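Local coordinates for protein H127A/Y244A mutant of alginate lyase AlyC3 in complex with dimannuronate (Psychromonas sp., PDB 7C8F) that probably cleaves the polysaccharide alginate by beta-elimination, as a lyase of family PL7, and here binds dimannuronate, at residues Q21-L24 against T25-L29; D229-H233 against L234-F238; I215-D219 against G220-V224; E79-V82 against H83-R87. One frame throughout, in Å; residues are numbered along the deposited sequence.

Contact 1 of 4, residues Q21-L24 against T25-L29; sequences QHVL and TESEL
T25 and S27 turn their hydroxyls back onto carbonyls of the last turn of helix 18-25, at the helix C-terminus where the chain passes into strand 27-31 of the beta jelly roll. T25 OG1 sits between its own backbone N and carbonyl carbon (chi1 60°), a position within bonding distance of H22 O, to which it donates at 2.8 Å. S27 reaches one residue further along: with OG lying beside its own N (chi1 -48°), the hydroxyl donates to V23 O at 2.7 Å. The backbone keeps pace, T25 N still making a helical bond to Q21 O at 3.0 Å, while S27 N donates to L24 O at 3.0 Å. V23 and L24 meanwhile turn away into the core, where V23 meets L258 and Y260 and L24 meets V80 and F50. On the more exposed side, the E26 chain bends and lays CG over one face of the H22 imidazole, 4.1 Å from the ring centroid. The planes of the carboxylate and the ring are 18° apart. A water in the ring plane joins the two groups, 2.8 Å from H22 NE2 and donating to E26 OE2 at 2.8 Å.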
loop_
_atom_site.group_PDB
_atom_site.type_symbol
_atom_site.label_atom_id
_atom_site.label_comp_id
_atom_site.label_asym_id
_atom_site.label_seq_id
_atom_site.Cartn_x
_atom_site.Cartn_y
_atom_site.Cartn_z
ATOM N N GLN B 21 -6.381 -34.139 -1.542
ATOM C CA GLN B 21 -6.305 -34.036 -0.092
ATOM C C GLN B 21 -5.421 -32.880 0.352
ATOM O O GLN B 21 -5.769 -32.153 1.287
ATOM C CB GLN B 21 -5.851 -35.367 0.507
ATOM C CG GLN B 21 -7.019 -36.341 0.583
ATOM C CD GLN B 21 -6.606 -37.773 0.808
ATOM O OE1 GLN B 21 -5.426 -38.082 0.948
ATOM N NE2 GLN B 21 -7.587 -38.662 0.837
ATOM N N HIS B 22 -4.270 -32.686 -0.293
ATOM C CA HIS B 22 -3.362 -31.663 0.207
ATOM C C HIS B 22 -3.950 -30.263 0.062
ATOM O O HIS B 22 -3.931 -29.474 1.012
ATOM C CB HIS B 22 -1.983 -31.756 -0.445
ATOM C CG HIS B 22 -1.051 -30.674 -0.001
ATOM N ND1 HIS B 22 -0.773 -29.570 -0.778
ATOM C CD2 HIS B 22 -0.359 -30.507 1.149
ATOM C CE1 HIS B 22 0.066 -28.778 -0.132
ATOM N NE2 HIS B 22 0.338 -29.328 1.039
ATOM N N VAL B 23 -4.465 -29.918 -1.122
ATOM C CA VAL B 23 -5.015 -28.571 -1.261
ATOM C C VAL B 23 -6.162 -28.359 -0.284
ATOM O O VAL B 23 -6.330 -27.271 0.268
ATOM C CB VAL B 23 -5.407 -28.244 -2.720
ATOM C CG1 VAL B 23 -6.607 -29.066 -3.172
ATOM C CG2 VAL B 23 -5.685 -26.736 -2.861
ATOM N N LEU B 24 -6.969 -29.395 -0.046
ATOM C CA LEU B 24 -8.065 -29.234 0.899
ATOM C C LEU B 24 -7.552 -28.941 2.313
ATOM O O LEU B 24 -8.094 -28.070 2.998
ATOM C CB LEU B 24 -8.978 -30.464 0.878
ATOM C CG LEU B 24 -9.649 -30.681 -0.489
ATOM C CD1 LEU B 24 -10.508 -31.955 -0.408
ATOM C CD2 LEU B 24 -10.498 -29.495 -0.867
ATOM N N THR B 25 -6.506 -29.600 2.765
ATOM C CA THR B 25 -5.997 -29.332 4.114
ATOM C C THR B 25 -5.434 -27.941 4.272
ATOM O O THR B 25 -5.322 -27.444 5.325
ATOM C CB THR B 25 -4.905 -30.323 4.561
ATOM O OG1 THR B 25 -3.785 -30.280 3.692
ATOM C CG2 THR B 25 -5.448 -31.720 4.619
ATOM N N GLU B 26 -5.110 -27.337 3.158
ATOM C CA GLU B 26 -4.551 -25.996 3.129
ATOM C C GLU B 26 -5.587 -24.901 2.922
ATOM O O GLU B 26 -5.258 -23.766 2.823
ATOM C CB GLU B 26 -3.535 -25.912 1.987
ATOM C CG GLU B 26 -2.247 -26.716 2.184
ATOM C CD GLU B 26 -1.334 -26.099 3.201
ATOM O OE1 GLU B 26 -1.084 -24.916 3.099
ATOM O OE2 GLU B 26 -0.876 -26.785 4.102
ATOM N N SER B 27 -6.838 -25.300 2.877
ATOM C CA SER B 27 -7.917 -24.398 2.563
ATOM C C SER B 27 -9.175 -24.501 3.388
ATOM O O SER B 27 -9.283 -25.307 4.257
ATOM C CB SER B 27 -8.376 -24.662 1.111
ATOM O OG SER B 27 -7.329 -24.722 0.194
ATOM N N GLU B 28 -10.118 -23.637 3.059
ATOM C CA GLU B 28 -11.465 -23.663 3.587
ATOM C C GLU B 28 -12.419 -23.578 2.404
ATOM O O GLU B 28 -11.995 -23.254 1.362
ATOM C CB GLU B 28 -11.757 -22.573 4.616
ATOM C CG GLU B 28 -11.669 -21.157 4.109
ATOM C CD GLU B 28 -11.821 -20.159 5.229
ATOM O OE1 GLU B 28 -11.173 -20.329 6.247
ATOM O OE2 GLU B 28 -12.597 -19.241 5.049
ATOM N N LEU B 29 -13.688 -23.885 2.609
ATOM C CA LEU B 29 -14.711 -23.799 1.575
ATOM C C LEU B 29 -15.560 -22.566 1.840
ATOM O O LEU B 29 -16.059 -22.378 2.955
ATOM C CB LEU B 29 -15.602 -25.046 1.579
ATOM C CG LEU B 29 -16.695 -25.058 0.507
ATOM C CD1 LEU B 29 -16.098 -25.154 -0.906
ATOM C CD2 LEU B 29 -17.671 -26.208 0.753
HETATM O O HOH W 1 1.550 -27.932 3.162
#

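Contact 2 of 4, residues D229-H233 against L234-F238; sequences DYWRH and LLSYF
L234 overlaps two aromatic rings at once. Its CD1 stands over the centre of the W231 indole, 3.6 Å from the centroid of the six-membered ring and almost on the normal, and its CG covers the H233 imidazole, 3.7 Å from that centroid. Leucine and tryptophan cross at about a right angle, whereas L234 and H233 run side by side. The three residues belong to a type I turn from W231 to L234, closed by L234 N donating to W231 O at 3.0 Å, which leads from a short 3-10 segment into strand 235-240. W231 CG lies opposite its backbone N (chi1 -157°), a torsion that brings NE1 to S236, and NE1 gives its hydrogen, in the ring plane, to S236 OG at 2.9 Å. That hydroxyl donates in turn to L234 O at 3.0 Å, from above the carbonyl plane. The turn also reaches the second subunit: R232 pairs with D89 of that subunit, and H233 stacks on its H233. The buried indole N-H therefore has a partner, and S236 OG both accepts and donates, which probably limits the rotation of the hydroxyl and of the indole, whose face carries L234 CD1.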
loop_
_atom_site.group_PDB
_atom_site.type_symbol
_atom_site.label_atom_id
_atom_site.label_comp_id
_atom_site.label_asym_id
_atom_site.label_seq_id
_atom_site.Cartn_x
_atom_site.Cartn_y
_atom_site.Cartn_z
ATOM N N ASP B 229 5.155 -5.485 -9.302
ATOM C CA ASP B 229 5.832 -4.659 -8.291
ATOM C C ASP B 229 4.808 -3.746 -7.576
ATOM O O ASP B 229 4.892 -3.528 -6.419
ATOM C CB ASP B 229 6.906 -3.820 -9.007
ATOM C CG ASP B 229 7.923 -3.136 -8.103
ATOM O OD1 ASP B 229 8.033 -3.410 -6.973
ATOM O OD2 ASP B 229 8.638 -2.359 -8.667
ATOM N N TYR B 230 3.866 -3.239 -8.330
ATOM C CA TYR B 230 2.840 -2.353 -7.800
ATOM C C TYR B 230 1.958 -2.925 -6.688
ATOM O O TYR B 230 1.360 -2.198 -5.978
ATOM C CB TYR B 230 1.927 -1.835 -8.932
ATOM C CG TYR B 230 1.221 -2.924 -9.723
ATOM C CD1 TYR B 230 0.041 -3.455 -9.282
ATOM C CD2 TYR B 230 1.756 -3.403 -10.890
ATOM C CE1 TYR B 230 -0.572 -4.454 -9.963
ATOM C CE2 TYR B 230 1.147 -4.391 -11.590
ATOM C CZ TYR B 230 0.000 -4.914 -11.117
ATOM O OH TYR B 230 -0.600 -5.888 -11.839
ATOM N N TRP B 231 1.916 -4.242 -6.599
ATOM C CA TRP B 231 1.111 -4.973 -5.647
ATOM C C TRP B 231 1.874 -5.455 -4.420
ATOM O O TRP B 231 1.357 -6.129 -3.617
ATOM C CB TRP B 231 0.595 -6.209 -6.369
ATOM C CG TRP B 231 -0.642 -6.900 -5.872
ATOM C CD1 TRP B 231 -0.705 -8.054 -5.204
ATOM C CD2 TRP B 231 -1.979 -6.495 -6.095
ATOM N NE1 TRP B 231 -1.989 -8.405 -4.962
ATOM C CE2 TRP B 231 -2.804 -7.457 -5.511
ATOM C CE3 TRP B 231 -2.563 -5.405 -6.735
ATOM C CZ2 TRP B 231 -4.179 -7.356 -5.555
ATOM C CZ3 TRP B 231 -3.910 -5.319 -6.763
ATOM C CH2 TRP B 231 -4.698 -6.289 -6.188
ATOM N N ARG B 232 3.123 -5.079 -4.345
ATOM C CA ARG B 232 4.036 -5.587 -3.324
ATOM C C ARG B 232 3.617 -5.564 -1.876
ATOM O O ARG B 232 3.968 -6.463 -1.143
ATOM C CB ARG B 232 5.428 -4.968 -3.489
ATOM C CG ARG B 232 5.528 -3.481 -3.245
ATOM C CD ARG B 232 6.850 -2.912 -3.730
ATOM N NE ARG B 232 7.013 -1.477 -3.549
ATOM C CZ ARG B 232 6.624 -0.575 -4.423
ATOM N NH1 ARG B 232 6.001 -0.916 -5.505
ATOM N NH2 ARG B 232 6.849 0.683 -4.219
ATOM N N HIS B 233 2.866 -4.535 -1.522
ATOM C CA HIS B 233 2.418 -4.392 -0.136
ATOM C C HIS B 233 1.214 -5.258 0.217
ATOM O O HIS B 233 0.854 -5.328 1.402
ATOM C CB HIS B 233 2.041 -2.931 0.139
ATOM C CG HIS B 233 1.042 -2.381 -0.837
ATOM N ND1 HIS B 233 1.256 -2.398 -2.198
ATOM C CD2 HIS B 233 -0.169 -1.800 -0.650
ATOM C CE1 HIS B 233 0.227 -1.838 -2.811
ATOM N NE2 HIS B 233 -0.647 -1.454 -1.896
ATOM N N LEU B 234 0.577 -5.912 -0.754
ATOM C CA LEU B 234 -0.691 -6.595 -0.515
ATOM C C LEU B 234 -0.471 -8.096 -0.343
ATOM O O LEU B 234 -0.049 -8.782 -1.279
ATOM C CB LEU B 234 -1.661 -6.304 -1.663
ATOM C CG LEU B 234 -2.050 -4.825 -1.759
ATOM C CD1 LEU B 234 -2.796 -4.567 -3.065
ATOM C CD2 LEU B 234 -2.907 -4.436 -0.552
ATOM N N LEU B 235 -0.766 -8.608 0.850
ATOM C CA LEU B 235 -0.795 -10.052 1.044
ATOM C C LEU B 235 -1.928 -10.644 0.220
ATOM O O LEU B 235 -3.035 -10.096 0.179
ATOM C CB LEU B 235 -1.018 -10.375 2.523
ATOM C CG LEU B 235 0.042 -9.845 3.492
ATOM C CD1 LEU B 235 -0.261 -10.312 4.915
ATOM C CD2 LEU B 235 1.443 -10.290 3.075
ATOM N N SER B 236 -1.645 -11.759 -0.454
ATOM C CA SER B 236 -2.525 -12.277 -1.488
ATOM C C SER B 236 -2.813 -13.757 -1.253
ATOM O O SER B 236 -2.132 -14.434 -0.471
ATOM C CB SER B 236 -1.908 -12.023 -2.866
ATOM O OG SER B 236 -1.714 -10.614 -3.050
ATOM N N TYR B 237 -3.850 -14.264 -1.921
ATOM C CA TYR B 237 -4.246 -15.648 -1.692
ATOM C C TYR B 237 -4.959 -16.204 -2.910
ATOM O O TYR B 237 -5.487 -15.461 -3.747
ATOM C CB TYR B 237 -5.122 -15.816 -0.445
ATOM C CG TYR B 237 -6.436 -15.052 -0.431
ATOM C CD1 TYR B 237 -6.511 -13.748 0.058
ATOM C CD2 TYR B 237 -7.610 -15.658 -0.862
ATOM C CE1 TYR B 237 -7.725 -13.076 0.103
ATOM C CE2 TYR B 237 -8.823 -15.006 -0.806
ATOM C CZ TYR B 237 -8.878 -13.709 -0.329
ATOM O OH TYR B 237 -10.083 -13.026 -0.278
ATOM N N PHE B 238 -4.972 -17.533 -2.997
ATOM C CA PHE B 238 -5.590 -18.254 -4.103
ATOM C C PHE B 238 -7.015 -18.691 -3.777
ATOM O O PHE B 238 -7.322 -19.084 -2.646
ATOM C CB PHE B 238 -4.817 -19.540 -4.405
ATOM C CG PHE B 238 -3.476 -19.333 -5.046
ATOM C CD1 PHE B 238 -3.354 -18.660 -6.264
ATOM C CD2 PHE B 238 -2.338 -19.886 -4.477
ATOM C CE1 PHE B 238 -2.113 -18.514 -6.860
ATOM C CE2 PHE B 238 -1.103 -19.753 -5.079
ATOM C CZ PHE B 238 -0.984 -19.061 -6.270
HETATM O O HOH W 2 2.624 -8.871 -1.854
#

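Contact 3 of 4, residues I215-D219 against G220-V224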
loop_
_atom_site.group_PDB
_atom_site.type_symbol
_atom_site.label_atom_id
_atom_site.label_comp_id
_atom_site.label_asym_id
_atom_site.label_seq_id
_atom_site.Cartn_x
_atom_site.Cartn_y
_atom_site.Cartn_z
ATOM N N ILE B 215 2.877 -15.280 -13.060
ATOM C CA ILE B 215 3.171 -16.149 -14.194
ATOM C C ILE B 215 1.986 -17.076 -14.393
ATOM O O ILE B 215 1.484 -17.663 -13.426
ATOM C CB ILE B 215 4.460 -16.952 -13.951
ATOM C CG1 ILE B 215 5.647 -15.997 -13.818
ATOM C CG2 ILE B 215 4.685 -17.958 -15.086
ATOM C CD1 ILE B 215 6.952 -16.682 -13.513
ATOM N N ILE B 216 1.526 -17.206 -15.640
ATOM C CA ILE B 216 0.465 -18.154 -15.976
ATOM C C ILE B 216 0.924 -19.005 -17.149
ATOM O O ILE B 216 1.266 -18.468 -18.215
ATOM C CB ILE B 216 -0.869 -17.463 -16.311
ATOM C CG1 ILE B 216 -1.264 -16.512 -15.180
ATOM C CG2 ILE B 216 -1.970 -18.500 -16.545
ATOM C CD1 ILE B 216 -2.538 -15.761 -15.439
ATOM N N ASP B 217 0.910 -20.320 -16.958
ATOM C CA ASP B 217 1.108 -21.291 -18.032
ATOM C C ASP B 217 -0.223 -21.962 -18.342
ATOM O O ASP B 217 -0.989 -22.295 -17.431
ATOM C CB ASP B 217 2.097 -22.389 -17.629
ATOM C CG ASP B 217 3.450 -21.849 -17.217
ATOM O OD1 ASP B 217 3.904 -20.840 -17.792
ATOM O OD2 ASP B 217 4.065 -22.440 -16.303
ATOM N N VAL B 218 -0.492 -22.174 -19.631
ATOM C CA VAL B 218 -1.714 -22.817 -20.090
ATOM C C VAL B 218 -1.302 -24.003 -20.949
ATOM O O VAL B 218 -0.555 -23.840 -21.923
ATOM C CB VAL B 218 -2.609 -21.840 -20.867
ATOM C CG1 VAL B 218 -3.898 -22.515 -21.326
ATOM C CG2 VAL B 218 -2.903 -20.599 -20.001
ATOM N N ASP B 219 -1.755 -25.193 -20.565
ATOM C CA ASP B 219 -1.347 -26.428 -21.229
ATOM C C ASP B 219 0.168 -26.497 -21.394
ATOM O O ASP B 219 0.687 -26.906 -22.438
ATOM C CB ASP B 219 -2.074 -26.621 -22.558
ATOM C CG ASP B 219 -3.553 -26.876 -22.378
ATOM O OD1 ASP B 219 -3.941 -27.497 -21.360
ATOM O OD2 ASP B 219 -4.330 -26.471 -23.273
ATOM N N GLY B 220 0.887 -26.076 -20.352
ATOM C CA GLY B 220 2.331 -26.160 -20.322
ATOM C C GLY B 220 3.070 -25.020 -20.988
ATOM O O GLY B 220 4.306 -24.982 -20.919
ATOM N N LYS B 221 2.367 -24.084 -21.621
ATOM C CA LYS B 221 2.991 -22.988 -22.345
ATOM C C LYS B 221 2.872 -21.694 -21.544
ATOM O O LYS B 221 1.775 -21.325 -21.116
ATOM C CB LYS B 221 2.328 -22.821 -23.713
ATOM C CG LYS B 221 2.910 -21.689 -24.544
ATOM C CD LYS B 221 2.390 -21.728 -25.976
ATOM C CE LYS B 221 2.776 -20.464 -26.727
ATOM N NZ LYS B 221 4.225 -20.154 -26.606
ATOM N N ARG B 222 3.986 -20.999 -21.367
ATOM C CA ARG B 222 3.965 -19.748 -20.615
ATOM C C ARG B 222 3.320 -18.661 -21.466
ATOM O O ARG B 222 3.839 -18.270 -22.519
ATOM C CB ARG B 222 5.365 -19.355 -20.154
ATOM C CG ARG B 222 5.370 -18.300 -19.038
ATOM C CD ARG B 222 6.493 -18.576 -18.041
ATOM N NE ARG B 222 6.243 -19.787 -17.263
ATOM C CZ ARG B 222 7.036 -20.229 -16.291
ATOM N NH1 ARG B 222 6.730 -21.341 -15.633
ATOM N NH2 ARG B 222 8.136 -19.557 -15.979
ATOM N N LEU B 223 2.160 -18.184 -21.021
ATOM C CA LEU B 223 1.454 -17.126 -21.731
ATOM C C LEU B 223 1.496 -15.780 -21.036
ATOM O O LEU B 223 1.343 -14.762 -21.704
ATOM C CB LEU B 223 -0.014 -17.498 -21.963
ATOM C CG LEU B 223 -0.304 -18.602 -22.981
ATOM C CD1 LEU B 223 -1.802 -18.813 -23.140
ATOM C CD2 LEU B 223 0.327 -18.248 -24.323
ATOM N N VAL B 224 1.660 -15.743 -19.718
ATOM C CA VAL B 224 1.663 -14.489 -18.970
ATOM C C VAL B 224 2.889 -14.468 -18.072
ATOM O O VAL B 224 3.117 -15.414 -17.308
ATOM C CB VAL B 224 0.391 -14.340 -18.111
ATOM C CG1 VAL B 224 0.415 -13.014 -17.342
ATOM C CG2 VAL B 224 -0.853 -14.432 -18.976
HETATM O O HOH W 3 -0.186 -25.274 -17.739
#
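I216 and the pair L223 and V224 face each other across a classic beta bulge in the hairpin of strands 213-218 and 221-227. I216 O accepts twice, from L223 N at 3.0 Å and from V224 N at 3.1 Å, while I216 N returns a bond to V224 O at 2.9 Å. Toward the tip, V218 and K221 form a second hydrogen-bonded pair: V218 N donates to K221 O at 2.8 Å and K221 N to V218 O at 2.9 Å, closing a type I' turn over D219 and G220. Between the two lies the non-hydrogen-bonded pair D217 and R222. The R222 chain bends at chi3 (-69°) to bring its guanidinium to D217, and in one of two deposited conformers forms a side-on salt bridge, NH1 standing 3.0 Å from OD2 and NE binding OD1, the two groups only 5° from coplanar; its full occupancy is doubtful. I216, V218 and V224 share the other face, I216 and V224 side by side; separately, V218 CG2 touches L223 CD1. V218, L223 and V224 reach L194 of strand 189-196. At the turn, D219 OD1 is satisfied by A204 N of the adjoining strand 203-210, and G220 N donates to a water at 2.9 Å.

Contact 4 of 4, residues E79-V82 against H83-R87; sequences EVRV and HKNFR
N85 OD1 is gripped end-on by both terminal nitrogens of R81, NH1 at 2.9 Å and NH2 at 3.0 Å. The oxygen lies in the guanidinium plane, but the two nitrogens meet it differently: NH1 arrives in the carbonyl plane, on a lone pair, whereas NH2 stands above that plane, because amide and guanidinium are turned 64° apart. R81 closes strand 77-82 with V82, and its chain bends sharply at chi2 (-86°), which brings the guanidinium alongside the strand to the start of the following loop. NH2 also donates to V82 O, its own neighbour's carbonyl, at 2.8 Å. V82 O has a further donor, a water at 2.9 Å that also donates to K84 O at 2.8 Å and so ties the strand end to the loop. Beyond the two segments, Y237 of strand 235-240 makes a cation-pi contact with R81, and R81 NE binds a malonate ion, probably from the crystallisation liquor. N85 ND2 is engaged by N132 OD1, so the amide is held at both ends. Held through NH1 and NH2, and in this crystal through NE, the guanidinium probably has little freedom to rotate. Its charge probably polarises the N85 carbonyl and, as the malonate indicates, can attract an anion; the R81 side chain is about 10 Å from the bound mannuronate.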
loop_
_atom_site.group_PDB
_atom_site.type_symbol
_atom_site.label_atom_id
_atom_site.label_comp_id
_atom_site.label_asym_id
_atom_site.label_seq_id
_atom_site.Cartn_x
_atom_site.Cartn_y
_atom_site.Cartn_z
ATOM N N GLU B 79 -16.132 -21.796 -3.773
ATOM C CA GLU B 79 -14.696 -21.783 -3.989
ATOM C C GLU B 79 -13.949 -22.371 -2.810
ATOM O O GLU B 79 -14.320 -22.156 -1.651
ATOM C CB GLU B 79 -14.175 -20.344 -4.160
ATOM C CG GLU B 79 -14.678 -19.646 -5.418
ATOM C CD GLU B 79 -14.475 -18.148 -5.371
ATOM O OE1 GLU B 79 -14.779 -17.518 -4.328
ATOM O OE2 GLU B 79 -14.001 -17.602 -6.385
ATOM N N VAL B 80 -12.882 -23.097 -3.111
ATOM C CA VAL B 80 -11.869 -23.424 -2.114
ATOM C C VAL B 80 -10.922 -22.235 -2.003
ATOM O O VAL B 80 -10.426 -21.726 -3.018
ATOM C CB VAL B 80 -11.117 -24.702 -2.517
ATOM C CG1 VAL B 80 -9.818 -24.832 -1.759
ATOM C CG2 VAL B 80 -11.991 -25.943 -2.284
ATOM N N ARG B 81 -10.680 -21.780 -0.773
ATOM C CA ARG B 81 -9.871 -20.601 -0.476
ATOM C C ARG B 81 -8.636 -21.085 0.270
ATOM O O ARG B 81 -8.743 -21.545 1.413
ATOM C CB ARG B 81 -10.675 -19.583 0.341
ATOM C CG ARG B 81 -10.005 -18.220 0.560
ATOM C CD ARG B 81 -9.067 -18.198 1.776
ATOM N NE ARG B 81 -8.887 -16.828 2.280
ATOM C CZ ARG B 81 -7.726 -16.246 2.562
ATOM N NH1 ARG B 81 -7.715 -14.994 3.038
ATOM N NH2 ARG B 81 -6.575 -16.901 2.433
ATOM N N VAL B 82 -7.482 -21.039 -0.387
ATOM C CA VAL B 82 -6.237 -21.480 0.233
ATOM C C VAL B 82 -5.860 -20.490 1.328
ATOM O O VAL B 82 -5.854 -19.275 1.115
ATOM C CB VAL B 82 -5.131 -21.638 -0.826
ATOM C CG1 VAL B 82 -3.843 -22.141 -0.196
ATOM C CG2 VAL B 82 -5.587 -22.593 -1.951
ATOM N N HIS B 83 -5.549 -21.010 2.522
ATOM C CA HIS B 83 -5.457 -20.160 3.711
ATOM C C HIS B 83 -4.277 -19.197 3.711
ATOM O O HIS B 83 -4.368 -18.127 4.324
ATOM C CB HIS B 83 -5.412 -21.028 4.960
ATOM C CG HIS B 83 -6.762 -21.478 5.406
ATOM N ND1 HIS B 83 -7.031 -22.773 5.798
ATOM C CD2 HIS B 83 -7.921 -20.790 5.542
ATOM C CE1 HIS B 83 -8.299 -22.860 6.166
ATOM N NE2 HIS B 83 -8.859 -21.672 6.023
ATOM N N LYS B 84 -3.162 -19.557 3.086
ATOM C CA LYS B 84 -1.972 -18.713 3.177
ATOM C C LYS B 84 -2.208 -17.344 2.539
ATOM O O LYS B 84 -2.556 -17.245 1.359
ATOM C CB LYS B 84 -0.805 -19.412 2.474
ATOM C CG LYS B 84 0.491 -18.600 2.463
ATOM C CD LYS B 84 1.109 -18.532 3.850
ATOM C CE LYS B 84 2.371 -17.675 3.842
ATOM N NZ LYS B 84 3.015 -17.620 5.199
ATOM N N ASN B 85 -1.973 -16.281 3.305
ATOM C CA ASN B 85 -1.934 -14.919 2.758
ATOM C C ASN B 85 -0.467 -14.595 2.536
ATOM O O ASN B 85 0.261 -14.249 3.474
ATOM C CB ASN B 85 -2.590 -13.903 3.690
ATOM C CG ASN B 85 -4.046 -14.224 3.979
ATOM O OD1 ASN B 85 -4.830 -14.545 3.085
ATOM N ND2 ASN B 85 -4.413 -14.143 5.258
ATOM N N PHE B 86 -0.029 -14.730 1.294
ATOM C CA PHE B 86 1.390 -14.696 0.987
ATOM C C PHE B 86 1.842 -13.348 0.447
ATOM O O PHE B 86 1.073 -12.588 -0.160
ATOM C CB PHE B 86 1.800 -15.807 0.009
ATOM C CG PHE B 86 0.858 -16.011 -1.166
ATOM C CD1 PHE B 86 0.900 -15.168 -2.273
ATOM C CD2 PHE B 86 -0.031 -17.072 -1.170
ATOM C CE1 PHE B 86 0.046 -15.374 -3.360
ATOM C CE2 PHE B 86 -0.889 -17.289 -2.252
ATOM C CZ PHE B 86 -0.848 -16.438 -3.347
ATOM N N ARG B 87 3.119 -13.068 0.658
ATOM C CA ARG B 87 3.761 -11.959 -0.027
ATOM C C ARG B 87 4.028 -12.331 -1.475
ATOM O O ARG B 87 4.354 -13.476 -1.789
ATOM C CB ARG B 87 5.084 -11.626 0.651
ATOM C CG ARG B 87 4.839 -11.020 2.003
ATOM C CD ARG B 87 6.046 -10.391 2.603
ATOM N NE ARG B 87 6.667 -9.353 1.790
ATOM C CZ ARG B 87 7.434 -8.431 2.346
ATOM N NH1 ARG B 87 7.597 -8.454 3.665
ATOM N NH2 ARG B 87 8.028 -7.505 1.623
HETATM O O HOH W 4 -3.637 -18.735 -0.688
#

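Overall arrangement
Along the chain the order is contact 1, contact 4, contact 3, contact 2. Three of them share one antiparallel sheet, in which strand 77-82 of contact 4 lies between strand 27-31 of contact 1 and strand 235-240 of contact 2. Contact 4 is accordingly central, its centre about 10 Å from that of contact 1 and about 12 Å from that of contact 2, and it touches both. Contact 3 stands apart, its centre about 20 to 24 Å from the others, in the hairpin at the edge of the second sheet of the jelly roll. The first sheet also carries sugar-pocket residues such as R77, Q124 and R144, while contact 2 additionally reaches the second subunit.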